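PDB 3TOY: mandelate racemase/muconate lactonizing enzyme family protein from Bradyrhizobium sp. ORS 278, which belongs to the enolase superfamily, whose members pair an alpha/beta capping domain with a metal-binding barrel domain, and binds calcium in this crystal form. Local coordinates for residues 215-220 / 241-246; 245-250 / 265-270. All blocks are in the same frame, centred on the assembly; numbering follows the deposited sequence.

Interaction 1: residues 215-220 / 241-246; sequences ALMLDF and LTWIEE. With CA (calcium ion), chain E; P4C (O-acetaldehydyl-hexaethylene glycol), chain R.
D219 and E245 meet at the calcium ion: D219 OD2 and E245 OE2 both coordinate it, and the two oxygens lie 3.0 Å apart, a like-charge approach that the shared metal accounts for. The carboxylates cross with their planes 35° apart. Both side chains leave the same face of the sheet, and with CG anti to the backbone N (chi1 -176° in D219) the carboxylates extend to the ion. E271 adds a third carboxylate. One metal-bound water also donates to D219 OD1, which N221 N binds too, and to E246 OE1; N272 holds E246 OE2.

The other oxygen of E245 is held separately. W243 NE1 donates to E245 OE1 over 2.8 Å in a bent bond; the acceptor, lying 26° out of the indole plane, uses its anti lone pair, and K188 forms a salt bridge to the same atom. The indole is in turn covered on one face by M217, whose CG sits 3.4 Å from the centroid of the five-membered ring, a CH-pi contact. The bend at chi2 carries M217 SD above the six-membered ring, 4.8 Å from its centroid, a more distant Met-aromatic contact.

Beneath this layer, strands 215-219 and 243-245 run parallel in the beta-alpha-beta unit completed by helix 226-236. L218 is held through both its N and its O, by L218 N to W243 O (3.1 Å) and by E245 N to L218 O (2.8 Å). On the opposite face, I244 CG2 meets the edge of the F220 ring, 3.6 Å from F220 CD2. Near the N-terminal end of strand 215-219, a water joins L216 N to T242 OG1 beside the o-acetaldehydyl-hexaethylene glycol.

K190 also binds D219 OD2, so the rotation of each carboxylate is fixed by more than the metal.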
loop_
_atom_site.group_PDB
_atom_site.type_symbol
_atom_site.label_atom_id
_atom_site.label_comp_id
_atom_site.label_asym_id
_atom_site.label_seq_id
_atom_site.Cartn_x
_atom_site.Cartn_y
_atom_site.Cartn_z
ATOM N N ALA A 215 15.565 28.721 19.735
ATOM C CA ALA A 215 14.591 27.971 18.943
ATOM C C ALA A 215 13.324 28.825 18.768
ATOM O O ALA A 215 12.902 29.517 19.693
ATOM C CB ALA A 215 14.262 26.639 19.581
ATOM N N LEU A 216 12.746 28.796 17.562
ATOM C CA LEU A 216 11.505 29.513 17.271
ATOM C C LEU A 216 10.481 28.501 16.757
ATOM O O LEU A 216 10.782 27.731 15.846
ATOM C CB LEU A 216 11.724 30.533 16.162
ATOM C CG LEU A 216 12.449 31.831 16.462
ATOM C CD1 LEU A 216 12.512 32.643 15.172
ATOM C CD2 LEU A 216 11.701 32.586 17.545
ATOM N N MET A 217 9.290 28.512 17.338
ATOM C CA MET A 217 8.187 27.695 16.858
ATOM C C MET A 217 7.105 28.604 16.331
ATOM O O MET A 217 6.957 29.743 16.809
ATOM C CB MET A 217 7.620 26.838 17.994
ATOM C CG MET A 217 8.527 25.699 18.449
ATOM S SD MET A 217 9.804 26.252 19.593
ATOM C CE MET A 217 9.795 24.926 20.828
ATOM N N LEU A 218 6.332 28.116 15.359
ATOM C CA LEU A 218 5.233 28.916 14.789
ATOM C C LEU A 218 3.910 28.165 14.861
ATOM O O LEU A 218 3.813 27.052 14.363
ATOM C CB LEU A 218 5.565 29.342 13.350
ATOM C CG LEU A 218 4.503 30.155 12.586
ATOM C CD1 LEU A 218 4.205 31.478 13.314
ATOM C CD2 LEU A 218 4.959 30.445 11.129
ATOM N N ASP A 219 2.898 28.782 15.486
ATOM C CA ASP A 219 1.603 28.165 15.679
ATOM C C ASP A 219 0.547 28.836 14.811
ATOM O O ASP A 219 0.270 30.027 14.972
ATOM C CB ASP A 219 1.253 28.237 17.168
ATOM C CG ASP A 219 -0.055 27.545 17.528
ATOM O OD1 ASP A 219 -0.740 26.989 16.647
ATOM O OD2 ASP A 219 -0.383 27.538 18.735
ATOM N N PHE A 220 -0.023 28.081 13.864
ATOM C CA PHE A 220 -1.063 28.593 12.968
ATOM C C PHE A 220 -2.462 28.483 13.551
ATOM O O PHE A 220 -3.429 28.995 12.963
ATOM C CB PHE A 220 -1.028 27.893 11.583
ATOM C CG PHE A 220 0.078 28.376 10.681
ATOM C CD1 PHE A 220 0.120 29.703 10.263
ATOM C CD2 PHE A 220 1.057 27.505 10.225
ATOM C CE1 PHE A 220 1.119 30.164 9.439
ATOM C CE2 PHE A 220 2.088 27.968 9.364
ATOM C CZ PHE A 220 2.106 29.296 8.972
ATOM N N LEU A 241 12.967 27.122 11.702
ATOM C CA LEU A 241 11.922 26.886 12.708
ATOM C C LEU A 241 11.995 25.465 13.266
ATOM O O LEU A 241 12.318 24.523 12.554
ATOM C CB LEU A 241 10.540 27.138 12.096
ATOM C CG LEU A 241 10.382 28.532 11.508
ATOM C CD1 LEU A 241 8.996 28.695 10.893
ATOM C CD2 LEU A 241 10.615 29.528 12.636
ATOM N N THR A 242 11.682 25.310 14.547
ATOM C CA THR A 242 11.717 24.009 15.181
ATOM C C THR A 242 10.492 23.181 14.811
ATOM O O THR A 242 10.596 21.965 14.643
ATOM C CB THR A 242 11.817 24.193 16.706
ATOM O OG1 THR A 242 13.152 24.607 17.011
ATOM C CG2 THR A 242 11.489 22.892 17.460
ATOM N N TRP A 243 9.343 23.837 14.710
ATOM C CA TRP A 243 8.106 23.146 14.293
ATOM C C TRP A 243 7.037 24.110 13.823
ATOM O O TRP A 243 7.098 25.327 14.115
ATOM C CB TRP A 243 7.590 22.207 15.404
ATOM C CG TRP A 243 6.872 22.828 16.612
ATOM C CD1 TRP A 243 5.846 23.738 16.610
ATOM C CD2 TRP A 243 7.088 22.468 17.981
ATOM N NE1 TRP A 243 5.422 23.977 17.914
ATOM C CE2 TRP A 243 6.177 23.206 18.764
ATOM C CE3 TRP A 243 7.974 21.588 18.620
ATOM C CZ2 TRP A 243 6.137 23.098 20.149
ATOM C CZ3 TRP A 243 7.933 21.489 20.000
ATOM C CH2 TRP A 243 7.012 22.233 20.746
ATOM N N ILE A 244 6.117 23.584 13.014
ATOM C CA ILE A 244 4.910 24.300 12.613
ATOM C C ILE A 244 3.752 23.612 13.303
ATOM O O ILE A 244 3.548 22.400 13.114
ATOM C CB ILE A 244 4.686 24.162 11.108
ATOM C CG1 ILE A 244 5.895 24.750 10.357
ATOM C CG2 ILE A 244 3.369 24.834 10.714
ATOM C CD1 ILE A 244 5.961 26.304 10.399
ATOM N N GLU A 245 2.943 24.374 14.045
ATOM C CA GLU A 245 1.956 23.771 14.932
ATOM C C GLU A 245 0.531 23.979 14.397
ATOM O O GLU A 245 0.180 25.089 13.972
ATOM C CB GLU A 245 2.139 24.388 16.324
ATOM C CG GLU A 245 1.219 23.886 17.401
ATOM C CD GLU A 245 1.626 24.461 18.754
ATOM O OE1 GLU A 245 2.858 24.519 19.012
ATOM O OE2 GLU A 245 0.721 24.831 19.540
ATOM N N GLU A 246 -0.269 22.906 14.410
ATOM C CA GLU A 246 -1.656 22.909 13.907
ATOM C C GLU A 246 -1.858 23.770 12.668
ATOM O O GLU A 246 -2.598 24.753 12.704
ATOM C CB GLU A 246 -2.630 23.324 15.018
ATOM C CG GLU A 246 -2.805 22.266 16.112
ATOM C CD GLU A 246 -4.036 22.539 16.981
ATOM O OE1 GLU A 246 -4.199 23.696 17.422
ATOM O OE2 GLU A 246 -4.846 21.618 17.206
HETATM CA CA CA E . -1.303 25.796 20.107
HETATM O O1 P4C R . 13.920 15.176 18.035
HETATM C C2 P4C R . 13.511 15.724 19.297
HETATM C C3 P4C R . 14.650 15.670 20.313
HETATM O O4 P4C R . 14.061 15.830 21.608
HETATM C C5 P4C R . 15.005 15.856 22.684
HETATM C C6 P4C R . 14.592 16.891 23.740
HETATM O O7 P4C R . 15.007 18.186 23.305
HETATM C C8 P4C R . 14.554 19.305 24.088
HETATM C C9 P4C R . 15.737 20.266 24.286
HETATM O O10 P4C R . 15.798 21.330 23.338
HETATM C C11 P4C R . 17.134 21.825 23.116
HETATM C C12 P4C R . 17.880 21.004 22.066
HETATM O O13 P4C R . 18.373 21.819 20.994
HETATM C C14 P4C R . 18.640 21.093 19.784
HETATM C C15 P4C R . 17.465 21.123 18.802
HETATM O O16 P4C R . 17.724 21.921 17.635
HETATM C C17 P4C R . 16.534 22.373 16.967
HETATM C C18 P4C R . 16.800 23.569 16.047
HETATM O O19 P4C R . 16.746 24.805 16.777
HETATM C C20 P4C R . 17.540 25.847 16.202
HETATM C C21 P4C R . 17.806 26.954 17.225
HETATM O O22 P4C R . 18.770 26.538 18.198
HETATM O O HOH W 1 14.237 26.952 15.775
HETATM O O HOH W 2 -2.216 25.374 18.072
HETATM O O HOH W 3 -0.409 26.563 22.258
#

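Interaction 2: residues 245-250 / 265-270; sequences EEPVPQ and IPIQAG. With CA (calcium ion), chain E.
E245 and Q268 stand on neighbouring parallel strands of the barrel sheet, and their side chains run alongside each other in the same direction. Q268 CG, anti to the backbone N (chi1 173°), lies against E245 CG at 4.0 Å. Beyond that point they diverge: E245 continues extended to the calcium ion, whereas Q268 bends at chi2 and turns off from E245.

The backbone supports this pairing. E246 N donates to Q268 O over 2.9 Å, at an N-H...O angle of 160°, and the same carbonyl receives a CA-H...O contact from E245 CA at 3.3 Å. P247 and I267 cross obliquely, with P247 CD 4.2 Å from I267 CG2, and helices 226-236 and 253-262 pack against both residues. Further along the loop, Q250 NE2 is hydrogen-bonded to Q120 of a third subunit, which places this end of the segment at a subunit contact.

E246 belongs to the second shell of the metal: its OE1 accepts from a calcium-bound water. At its other oxygen, alongside N272, a second water bridges the segments by donating to E246 OE2 at 2.7 Å and accepting from G270 N at 2.8 Å.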
loop_
_atom_site.group_PDB
_atom_site.type_symbol
_atom_site.label_atom_id
_atom_site.label_comp_id
_atom_site.label_asym_id
_atom_site.label_seq_id
_atom_site.Cartn_x
_atom_site.Cartn_y
_atom_site.Cartn_z
ATOM N N GLU A 245 2.943 24.374 14.045
ATOM C CA GLU A 245 1.956 23.771 14.932
ATOM C C GLU A 245 0.531 23.979 14.397
ATOM O O GLU A 245 0.180 25.089 13.972
ATOM C CB GLU A 245 2.139 24.388 16.324
ATOM C CG GLU A 245 1.219 23.886 17.401
ATOM C CD GLU A 245 1.626 24.461 18.754
ATOM O OE1 GLU A 245 2.858 24.519 19.012
ATOM O OE2 GLU A 245 0.721 24.831 19.540
ATOM N N GLU A 246 -0.269 22.906 14.410
ATOM C CA GLU A 246 -1.656 22.909 13.907
ATOM C C GLU A 246 -1.858 23.770 12.668
ATOM O O GLU A 246 -2.598 24.753 12.704
ATOM C CB GLU A 246 -2.630 23.324 15.018
ATOM C CG GLU A 246 -2.805 22.266 16.112
ATOM C CD GLU A 246 -4.036 22.539 16.981
ATOM O OE1 GLU A 246 -4.199 23.696 17.422
ATOM O OE2 GLU A 246 -4.846 21.618 17.206
ATOM N N PRO A 247 -1.225 23.394 11.543
ATOM C CA PRO A 247 -1.392 24.186 10.324
ATOM C C PRO A 247 -2.830 24.204 9.834
ATOM O O PRO A 247 -3.236 25.177 9.211
ATOM C CB PRO A 247 -0.502 23.469 9.300
ATOM C CG PRO A 247 -0.342 22.078 9.855
ATOM C CD PRO A 247 -0.318 22.254 11.341
ATOM N N VAL A 248 -3.584 23.141 10.111
ATOM C CA VAL A 248 -4.955 23.023 9.610
ATOM C C VAL A 248 -5.869 22.558 10.734
ATOM O O VAL A 248 -5.388 22.271 11.818
ATOM C CB VAL A 248 -5.001 22.061 8.385
ATOM C CG1 VAL A 248 -3.874 22.458 7.397
ATOM C CG2 VAL A 248 -4.808 20.615 8.816
ATOM N N PRO A 249 -7.195 22.499 10.496
ATOM C CA PRO A 249 -8.069 22.083 11.595
ATOM C C PRO A 249 -7.622 20.790 12.272
ATOM O O PRO A 249 -7.204 19.823 11.601
ATOM C CB PRO A 249 -9.438 21.923 10.927
ATOM C CG PRO A 249 -9.391 22.939 9.789
ATOM C CD PRO A 249 -7.953 22.907 9.298
ATOM N N GLN A 250 -7.717 20.773 13.600
ATOM C CA GLN A 250 -7.266 19.633 14.393
ATOM C C GLN A 250 -7.965 18.324 14.004
ATOM O O GLN A 250 -7.365 17.264 14.113
ATOM C CB GLN A 250 -7.450 19.895 15.897
ATOM C CG GLN A 250 -8.888 20.278 16.345
ATOM C CD GLN A 250 -9.680 19.111 16.893
ATOM O OE1 GLN A 250 -9.235 17.958 16.861
ATOM N NE2 GLN A 250 -10.884 19.402 17.409
ATOM N N ILE A 265 9.625 21.187 7.424
ATOM C CA ILE A 265 9.658 21.564 8.845
ATOM C C ILE A 265 8.763 20.610 9.608
ATOM O O ILE A 265 7.681 20.287 9.125
ATOM C CB ILE A 265 9.115 23.007 9.048
ATOM C CG1 ILE A 265 9.839 23.982 8.099
ATOM C CG2 ILE A 265 9.261 23.424 10.529
ATOM C CD1 ILE A 265 9.300 25.461 8.171
ATOM N N PRO A 266 9.219 20.136 10.786
ATOM C CA PRO A 266 8.406 19.184 11.525
ATOM C C PRO A 266 7.029 19.758 11.830
ATOM O O PRO A 266 6.891 20.953 12.145
ATOM C CB PRO A 266 9.214 18.925 12.793
ATOM C CG PRO A 266 10.697 19.175 12.348
ATOM C CD PRO A 266 10.562 20.330 11.371
ATOM N N ILE A 267 6.014 18.904 11.741
ATOM C CA ILE A 267 4.640 19.306 12.017
ATOM C C ILE A 267 4.284 18.870 13.428
ATOM O O ILE A 267 4.469 17.705 13.783
ATOM C CB ILE A 267 3.683 18.615 11.029
ATOM C CG1 ILE A 267 4.007 19.063 9.604
ATOM C CG2 ILE A 267 2.228 18.933 11.357
ATOM C CD1 ILE A 267 3.958 20.639 9.392
ATOM N N GLN A 268 3.798 19.821 14.226
ATOM C CA GLN A 268 3.383 19.597 15.617
ATOM C C GLN A 268 1.849 19.717 15.698
ATOM O O GLN A 268 1.248 20.578 15.046
ATOM C CB GLN A 268 4.025 20.690 16.507
ATOM C CG GLN A 268 3.581 20.714 17.965
ATOM C CD GLN A 268 4.064 19.501 18.733
ATOM O OE1 GLN A 268 3.507 18.411 18.580
ATOM N NE2 GLN A 268 5.120 19.676 19.571
ATOM N N ALA A 269 1.225 18.849 16.489
ATOM C CA ALA A 269 -0.233 18.877 16.646
ATOM C C ALA A 269 -0.605 18.106 17.883
ATOM O O ALA A 269 0.253 17.550 18.541
ATOM C CB ALA A 269 -0.948 18.296 15.399
ATOM N N GLY A 270 -1.890 18.052 18.205
ATOM C CA GLY A 270 -2.315 17.157 19.294
ATOM C C GLY A 270 -2.993 17.823 20.482
ATOM O O GLY A 270 -3.663 17.151 21.275
HETATM CA CA CA E . -1.303 25.796 20.107
HETATM O O HOH W 4 -4.541 18.945 17.767
HETATM O O HOH W 2 -2.216 25.374 18.072
HETATM O O HOH W 3 -0.409 26.563 22.258
#

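How the interactions relate
Interactions 1 and 2 are consecutive steps round one parallel sheet, in the order 215-219, 243-245, 267-269, with their centres 8 Å apart. They share E245 and E246: the strand that closes the first pairing opens the second. Probable hydrogen bonds from I244 N to P266 O and from Q268 N to I244 O join them directly, at 2.9 and 2.8 Å. Helix 226-236 connects the first two strands and helix 253-262 the next two, the alternation of an enolase-superfamily barrel. D219, E245 and E271 follow the same progression, each at or just beyond the C-terminal end of its strand, so successive strands bring their carboxylates to one calcium ion.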